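Side-chain contacts in putative NAD-dependent epimerase/dehydratase (Bacillus halodurans, PDB 3E8X), which binds NADP and probably acts as an oxidoreductase, epimerase or dehydratase of the short-chain dehydrogenase/reductase superfamily, its substrate being unknown: residues Glu76-Ser79 with His80-Ser84; Trp109-Ile112 with Lys113-Gln116; Asp156-Lys159 with Arg160-Leu163. One frame throughout, in Å; residues are numbered along the deposited sequence.

The three contacts follow one another along the chain, all within the NAD(P)H-binding, Rossmann-type fold. Contact 1 is a 3-10 turn in the loop between strands 68-71 and 87-90; contact 2 lies on helix 100-121, and contact 3 at the C-terminal end of helix 145-160, just before strand 164-174. Contact 2 stands in the middle, its centre about 12 Å from that of contact 1 and about 11 Å from that of contact 3, and touches both: Phe78 and Phe82 pack on one flank of its helix, Glu157, Leu158 and Leu163 on another. Contacts 1 and 3, about 20 Å apart between centres, do not meet. Contacts 2 and 3 also reach the second subunit, serving fold and dimer alike.

Contact 1 (Glu76-Ser79 with His80-Ser84); sequences EDFS and HAFAS
Phe78 and Phe82 meet rim to rim across a tight turn in the loop between strands 68-71 and 87-90, CE1 of Phe78 lying 3.5 Å from CE1 of Phe82. The planes are inclined at 44° and neither ring lies over the face of the other, so this is an apolar edge contact and not a stack. With CG of Phe78 held between its backbone N and carbonyl carbon (chi1 58°), the ring rises on the same flank of the turn as that of Phe82. Its side chain is about 7 Å from the bound NADP.

The backbone bends to bring them together. Ala81 N donates to Phe78 O at 3.0 Å and Phe82 N to Ser79 O at 3.1 Å, two i to i+3 bonds of a 3-10 turn; the small Ala81 fits where the turn packs on Met51 and Ala72.

Asp77 starts the turn. Its OD1 accepts from Ser79 OG at 2.7 Å, through the syn lone pair, and from Ser79 N at 3.2 Å, the latter closing an Asx turn. His80 brings its ring edge to Asp77 O, with CE1 3.6 Å away, while its NE2 is hydrogen-bonded to Val71 O.

Chemically, the two donors of Ser79 probably hold the Asp77 carboxylate in place and stabilise negative charge on OD1, while the phenylalanines give the loop an apolar side that packs against the long side chains of Lys113, Glu117 and Arg121 on helix 100-121.

Contact 2 (Trp109-Ile112 with Lys113-Gln116); sequences WGAI and KTIQ
The indole of Trp109 carries the aliphatic end of Lys113 across one of its faces, one helical turn further on. CD of Lys113 stands 4.1 Å from the centroid of the five-membered ring, a CH-pi contact, and CE of Lys113 comes to 3.5 Å from NE1 of Trp109. The lysine reaches this position through a bend at chi3 (-72°) in an otherwise extended chain. A long, flexible residue suits the place, since its methylenes can lie on the ring while NZ travels on to Leu74 O. NE1 of Trp109 is used too, as a donor to Asp138 of the second subunit.

Packing is tight on the inner flank. Ile115 N donates to Ala111 O at 3.0 Å, and small Ala111 keeps the helix close to Phe90 and Met128. In the conformer described, Thr114 OG1 also donates to Ala111 O, folding a buried hydroxyl back on the preceding turn, but a second conformer of the threonine makes this bond less certain.

By contrast, Gln116 is loosely held. It is exposed and adopts two conformers; in the one described it lies alongside Ile112, in van der Waals contact alone, and the place of its NE2 is doubtful. Ile112 itself is buried, packing on Leu153 of the second subunit.

Helix 100-121 links the parallel strands 87-90 and 125-129 in a beta-alpha-beta unit. Thr114 and Ile115 rest on Phe126 of the second strand, and Ile115 also meets Leu158 of helix 145-160.

Contact 3 (Asp156-Lys159 with Arg160-Leu163); sequences DELK and RSSL
Two donors of Ser161 grip the carbonyl oxygen of Leu158: OG of Ser161 at 2.6 Å from Leu158 O, and its backbone N at 3.0 Å. They approach differently, for the hydroxyl lies in the carbonyl plane on a lone pair, whereas the amide stands well above that plane. Ser161 OG also accepts from Leu163 N at 3.1 Å, forming an ST turn. Because the serine oxygen sits between its own N and carbonyl carbon (chi1 78°), it can face the last turn of the helix and the outgoing chain together; a short hydroxyl side chain, at once donor and acceptor, suits this double task.

On the side facing the sheet, Leu158 and Leu163 cross at about a right angle, their CD1 atoms 3.8 Å apart. These buried leucines both touch Phe126.

On the outer side Glu157 and Arg160 form a salt bridge, OE1 of Glu157 to NH2 of Arg160 at 2.8 Å. The oxygen lies in the guanidinium plane, but the nitrogen comes from its anti side, 30° out of the carboxylate plane, and the two planes are 82° apart, so a single N-H makes the link. A bend in the side chain folds the arginine back until one guanidinium face lies above Asp156 O. Glu157 and Arg160 also pack against Arg160 and Glu157 of the second subunit; the two arginines approach there, and the glutamates probably offset their charge.

Such an ST turn, with a leucine pair on its sheet side, follows helix 145-160 and leads the chain into strand 164-174, the alpha-to-beta step of a Rossmann-type fold.

Contact 1 (Glu76-Ser79 with His80-Ser84)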
loop_
_atom_site.group_PDB
_atom_site.type_symbol
_atom_site.label_atom_id
_atom_site.label_comp_id
_atom_site.label_asym_id
_atom_site.label_seq_id
_atom_site.Cartn_x
_atom_site.Cartn_y
_atom_site.Cartn_z
ATOM N N GLU A 76 -5.842 7.618 -14.733
ATOM C CA GLU A 76 -5.291 8.588 -15.647
ATOM C C GLU A 76 -5.065 9.893 -14.903
ATOM O O GLU A 76 -5.159 9.925 -13.685
ATOM C CB GLU A 76 -6.253 8.747 -16.828
ATOM C CG GLU A 76 -6.369 7.447 -17.620
ATOM C CD GLU A 76 -7.414 7.446 -18.710
ATOM O OE1 GLU A 76 -8.214 8.401 -18.815
ATOM O OE2 GLU A 76 -7.422 6.438 -19.456
ATOM N N ASP A 77 -4.735 10.964 -15.605
ATOM C CA ASP A 77 -4.604 12.283 -14.983
ATOM C C ASP A 77 -6.013 12.822 -14.667
ATOM O O ASP A 77 -6.782 13.127 -15.553
ATOM C CB ASP A 77 -3.875 13.228 -15.938
ATOM C CG ASP A 77 -3.486 14.542 -15.307
ATOM O OD1 ASP A 77 -4.082 14.953 -14.288
ATOM O OD2 ASP A 77 -2.569 15.177 -15.867
ATOM N N PHE A 78 -6.352 12.920 -13.397
ATOM C CA PHE A 78 -7.682 13.382 -13.019
ATOM C C PHE A 78 -7.675 14.725 -12.260
ATOM O O PHE A 78 -8.681 15.074 -11.620
ATOM C CB PHE A 78 -8.412 12.299 -12.210
ATOM C CG PHE A 78 -7.690 11.878 -10.949
ATOM C CD1 PHE A 78 -7.941 12.507 -9.759
ATOM C CD2 PHE A 78 -6.772 10.854 -10.966
ATOM C CE1 PHE A 78 -7.258 12.140 -8.596
ATOM C CE2 PHE A 78 -6.117 10.483 -9.833
ATOM C CZ PHE A 78 -6.365 11.114 -8.648
ATOM N N SER A 79 -6.561 15.470 -12.346
ATOM C CA SER A 79 -6.393 16.698 -11.573
ATOM C C SER A 79 -7.447 17.756 -11.906
ATOM O O SER A 79 -7.879 18.476 -11.028
ATOM C CB SER A 79 -4.973 17.285 -11.693
ATOM O OG SER A 79 -4.523 17.326 -13.018
ATOM N N HIS A 80 -7.893 17.816 -13.158
ATOM C CA HIS A 80 -8.965 18.755 -13.548
ATOM C C HIS A 80 -10.220 18.633 -12.683
ATOM O O HIS A 80 -10.925 19.620 -12.476
ATOM C CB HIS A 80 -9.326 18.605 -15.039
ATOM C CG HIS A 80 -9.871 17.256 -15.412
ATOM N ND1 HIS A 80 -9.070 16.135 -15.549
ATOM C CD2 HIS A 80 -11.131 16.856 -15.718
ATOM C CE1 HIS A 80 -9.816 15.106 -15.912
ATOM N NE2 HIS A 80 -11.069 15.514 -16.017
ATOM N N ALA A 81 -10.464 17.428 -12.167
ATOM C CA ALA A 81 -11.654 17.097 -11.355
ATOM C C ALA A 81 -11.743 17.906 -10.073
ATOM O O ALA A 81 -12.839 18.111 -9.571
ATOM C CB ALA A 81 -11.664 15.614 -11.009
ATOM N N PHE A 82 -10.595 18.385 -9.584
ATOM C CA PHE A 82 -10.482 19.011 -8.256
ATOM C C PHE A 82 -10.621 20.529 -8.286
ATOM O O PHE A 82 -10.525 21.169 -7.250
ATOM C CB PHE A 82 -9.178 18.597 -7.593
ATOM C CG PHE A 82 -9.189 17.187 -7.072
ATOM C CD1 PHE A 82 -9.113 16.116 -7.928
ATOM C CD2 PHE A 82 -9.263 16.930 -5.732
ATOM C CE1 PHE A 82 -9.154 14.806 -7.437
ATOM C CE2 PHE A 82 -9.260 15.635 -5.258
ATOM C CZ PHE A 82 -9.215 14.581 -6.120
ATOM N N ALA A 83 -10.915 21.071 -9.463
ATOM C CA ALA A 83 -11.122 22.504 -9.672
ATOM C C ALA A 83 -12.375 22.995 -8.970
ATOM O O ALA A 83 -13.425 22.352 -9.035
ATOM C CB ALA A 83 -11.209 22.810 -11.163
ATOM N N SER A 84 -12.267 24.140 -8.305
ATOM C CA SER A 84 -13.378 24.711 -7.515
ATOM C C SER A 84 -14.077 23.769 -6.533
ATOM O O SER A 84 -15.291 23.783 -6.434
ATOM C CB SER A 84 -14.397 25.360 -8.437
ATOM O OG SER A 84 -13.747 26.357 -9.230
#

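Contact 2 (Trp109-Ile112 with Lys113-Gln116)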
loop_
_atom_site.group_PDB
_atom_site.type_symbol
_atom_site.label_atom_id
_atom_site.label_comp_id
_atom_site.label_asym_id
_atom_site.label_seq_id
_atom_site.Cartn_x
_atom_site.Cartn_y
_atom_site.Cartn_z
ATOM N N TRP A 109 -3.960 2.915 -4.345
ATOM C CA TRP A 109 -3.144 3.858 -5.094
ATOM C C TRP A 109 -3.996 5.041 -5.518
ATOM O O TRP A 109 -3.574 6.165 -5.375
ATOM C CB TRP A 109 -2.492 3.136 -6.265
ATOM C CG TRP A 109 -1.580 3.925 -7.135
ATOM C CD1 TRP A 109 -1.707 4.107 -8.470
ATOM C CD2 TRP A 109 -0.361 4.577 -6.755
ATOM N NE1 TRP A 109 -0.642 4.834 -8.949
ATOM C CE2 TRP A 109 0.192 5.140 -7.914
ATOM C CE3 TRP A 109 0.326 4.723 -5.546
ATOM C CZ2 TRP A 109 1.420 5.840 -7.914
ATOM C CZ3 TRP A 109 1.545 5.415 -5.543
ATOM C CH2 TRP A 109 2.064 5.976 -6.732
ATOM N N GLY A 110 -5.221 4.784 -5.990
ATOM C CA GLY A 110 -6.182 5.857 -6.341
ATOM C C GLY A 110 -6.477 6.823 -5.202
ATOM O O GLY A 110 -6.510 8.034 -5.401
ATOM N N ALA A 111 -6.684 6.279 -4.006
ATOM C CA ALA A 111 -6.911 7.055 -2.801
ATOM C C ALA A 111 -5.708 7.881 -2.459
ATOM O O ALA A 111 -5.837 9.065 -2.140
ATOM C CB ALA A 111 -7.322 6.145 -1.599
ATOM N N ILE A 112 -4.532 7.263 -2.533
ATOM C CA ILE A 112 -3.272 7.960 -2.294
ATOM C C ILE A 112 -3.078 9.158 -3.229
ATOM O O ILE A 112 -2.722 10.250 -2.770
ATOM C CB ILE A 112 -2.034 7.013 -2.361
ATOM C CG1 ILE A 112 -2.059 6.047 -1.143
ATOM C CG2 ILE A 112 -0.732 7.862 -2.524
ATOM C CD1 ILE A 112 -0.924 4.926 -1.131
ATOM N N LYS A 113 -3.331 8.973 -4.513
ATOM C CA LYS A 113 -3.284 10.077 -5.448
ATOM C C LYS A 113 -4.361 11.146 -5.185
ATOM O O LYS A 113 -4.104 12.315 -5.439
ATOM C CB LYS A 113 -3.328 9.567 -6.891
ATOM C CG LYS A 113 -2.110 8.644 -7.314
ATOM C CD LYS A 113 -2.110 8.250 -8.777
ATOM C CE LYS A 113 -3.223 7.229 -9.119
ATOM N NZ LYS A 113 -3.250 6.779 -10.569
ATOM N N THR A 114 -5.558 10.772 -4.705
ATOM C CA THR A 114 -6.631 11.757 -4.426
ATOM C C THR A 114 -6.247 12.650 -3.255
ATOM O O THR A 114 -6.525 13.854 -3.249
ATOM C CB THR A 114 -8.018 11.096 -4.103
ATOM O OG1 THR A 114 -7.946 10.345 -2.872
ATOM C CG2 THR A 114 -8.469 10.217 -5.238
ATOM N N ILE A 115 -5.589 12.043 -2.279
ATOM C CA ILE A 115 -5.070 12.728 -1.122
ATOM C C ILE A 115 -3.987 13.742 -1.502
ATOM O O ILE A 115 -4.012 14.881 -1.018
ATOM C CB ILE A 115 -4.472 11.713 -0.095
ATOM C CG1 ILE A 115 -5.588 10.827 0.487
ATOM C CG2 ILE A 115 -3.687 12.447 0.950
ATOM C CD1 ILE A 115 -5.112 9.667 1.392
ATOM N N GLN A 116 -3.056 13.304 -2.344
ATOM C CA GLN A 116 -1.980 14.156 -2.817
ATOM C C GLN A 116 -2.530 15.317 -3.634
ATOM O O GLN A 116 -2.065 16.458 -3.527
ATOM C CB GLN A 116 -0.990 13.343 -3.645
ATOM C CG GLN A 116 -0.016 12.517 -2.804
ATOM C CD GLN A 116 0.826 11.542 -3.644
ATOM O OE1 GLN A 116 0.757 11.520 -4.889
ATOM N NE2 GLN A 116 1.621 10.721 -2.959
#

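Contact 3 (Asp156-Lys159 with Arg160-Leu163)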
loop_
_atom_site.group_PDB
_atom_site.type_symbol
_atom_site.label_atom_id
_atom_site.label_comp_id
_atom_site.label_asym_id
_atom_site.label_seq_id
_atom_site.Cartn_x
_atom_site.Cartn_y
_atom_site.Cartn_z
ATOM N N ASP A 156 -4.064 5.012 6.454
ATOM C CA ASP A 156 -2.814 5.494 7.067
ATOM C C ASP A 156 -2.163 6.653 6.309
ATOM O O ASP A 156 -1.637 7.564 6.912
ATOM C CB ASP A 156 -1.822 4.344 7.246
ATOM C CG ASP A 156 -2.239 3.374 8.347
ATOM O OD1 ASP A 156 -3.184 3.663 9.140
ATOM O OD2 ASP A 156 -1.650 2.286 8.387
ATOM N N GLU A 157 -2.228 6.615 4.993
ATOM C CA GLU A 157 -1.786 7.730 4.173
ATOM C C GLU A 157 -2.557 9.036 4.514
ATOM O O GLU A 157 -1.980 10.106 4.660
ATOM C CB GLU A 157 -1.939 7.368 2.687
ATOM C CG GLU A 157 -1.385 8.424 1.745
ATOM C CD GLU A 157 0.127 8.312 1.498
ATOM O OE1 GLU A 157 0.826 7.358 1.963
ATOM O OE2 GLU A 157 0.599 9.176 0.734
ATOM N N LEU A 158 -3.872 8.932 4.646
ATOM C CA LEU A 158 -4.722 10.056 5.062
ATOM C C LEU A 158 -4.373 10.561 6.452
ATOM O O LEU A 158 -4.266 11.775 6.667
ATOM C CB LEU A 158 -6.209 9.663 5.002
ATOM C CG LEU A 158 -7.260 10.780 5.161
ATOM C CD1 LEU A 158 -6.950 11.970 4.256
ATOM C CD2 LEU A 158 -8.732 10.204 4.944
ATOM N N LYS A 159 -4.171 9.630 7.374
ATOM C CA LYS A 159 -3.801 9.978 8.734
ATOM C C LYS A 159 -2.443 10.683 8.828
ATOM O O LYS A 159 -2.252 11.455 9.744
ATOM C CB LYS A 159 -3.801 8.749 9.677
ATOM C CG LYS A 159 -5.132 8.137 9.978
ATOM C CD LYS A 159 -4.960 6.843 10.833
ATOM C CE LYS A 159 -6.280 6.236 11.267
ATOM N NZ LYS A 159 -6.138 5.223 12.398
ATOM N N ARG A 160 -1.498 10.378 7.931
ATOM C CA ARG A 160 -0.215 11.061 7.842
ATOM C C ARG A 160 -0.289 12.388 7.089
ATOM O O ARG A 160 0.640 13.157 7.111
ATOM C CB ARG A 160 0.826 10.175 7.138
ATOM C CG ARG A 160 1.310 8.958 7.915
ATOM C CD ARG A 160 2.498 8.279 7.229
ATOM N NE ARG A 160 2.103 7.748 5.912
ATOM C CZ ARG A 160 1.699 6.503 5.691
ATOM N NH1 ARG A 160 1.654 5.597 6.666
ATOM N NH2 ARG A 160 1.334 6.164 4.468
ATOM N N SER A 161 -1.385 12.655 6.399
ATOM C CA SER A 161 -1.523 13.873 5.596
ATOM C C SER A 161 -1.770 15.106 6.465
ATOM O O SER A 161 -1.980 15.020 7.667
ATOM C CB SER A 161 -2.700 13.717 4.611
ATOM O OG SER A 161 -3.952 13.892 5.253
ATOM N N SER A 162 -1.784 16.267 5.826
ATOM C CA SER A 162 -2.137 17.508 6.501
ATOM C C SER A 162 -3.631 17.849 6.420
ATOM O O SER A 162 -4.022 18.955 6.779
ATOM C CB SER A 162 -1.372 18.651 5.854
ATOM O OG SER A 162 -1.976 18.927 4.598
ATOM N N LEU A 163 -4.461 16.922 5.946
ATOM C CA LEU A 163 -5.858 17.215 5.651
ATOM C C LEU A 163 -6.771 17.179 6.887
ATOM O O LEU A 163 -6.483 16.528 7.879
ATOM C CB LEU A 163 -6.371 16.255 4.574
ATOM C CG LEU A 163 -5.675 16.264 3.213
ATOM C CD1 LEU A 163 -6.294 15.141 2.316
ATOM C CD2 LEU A 163 -5.733 17.631 2.517
#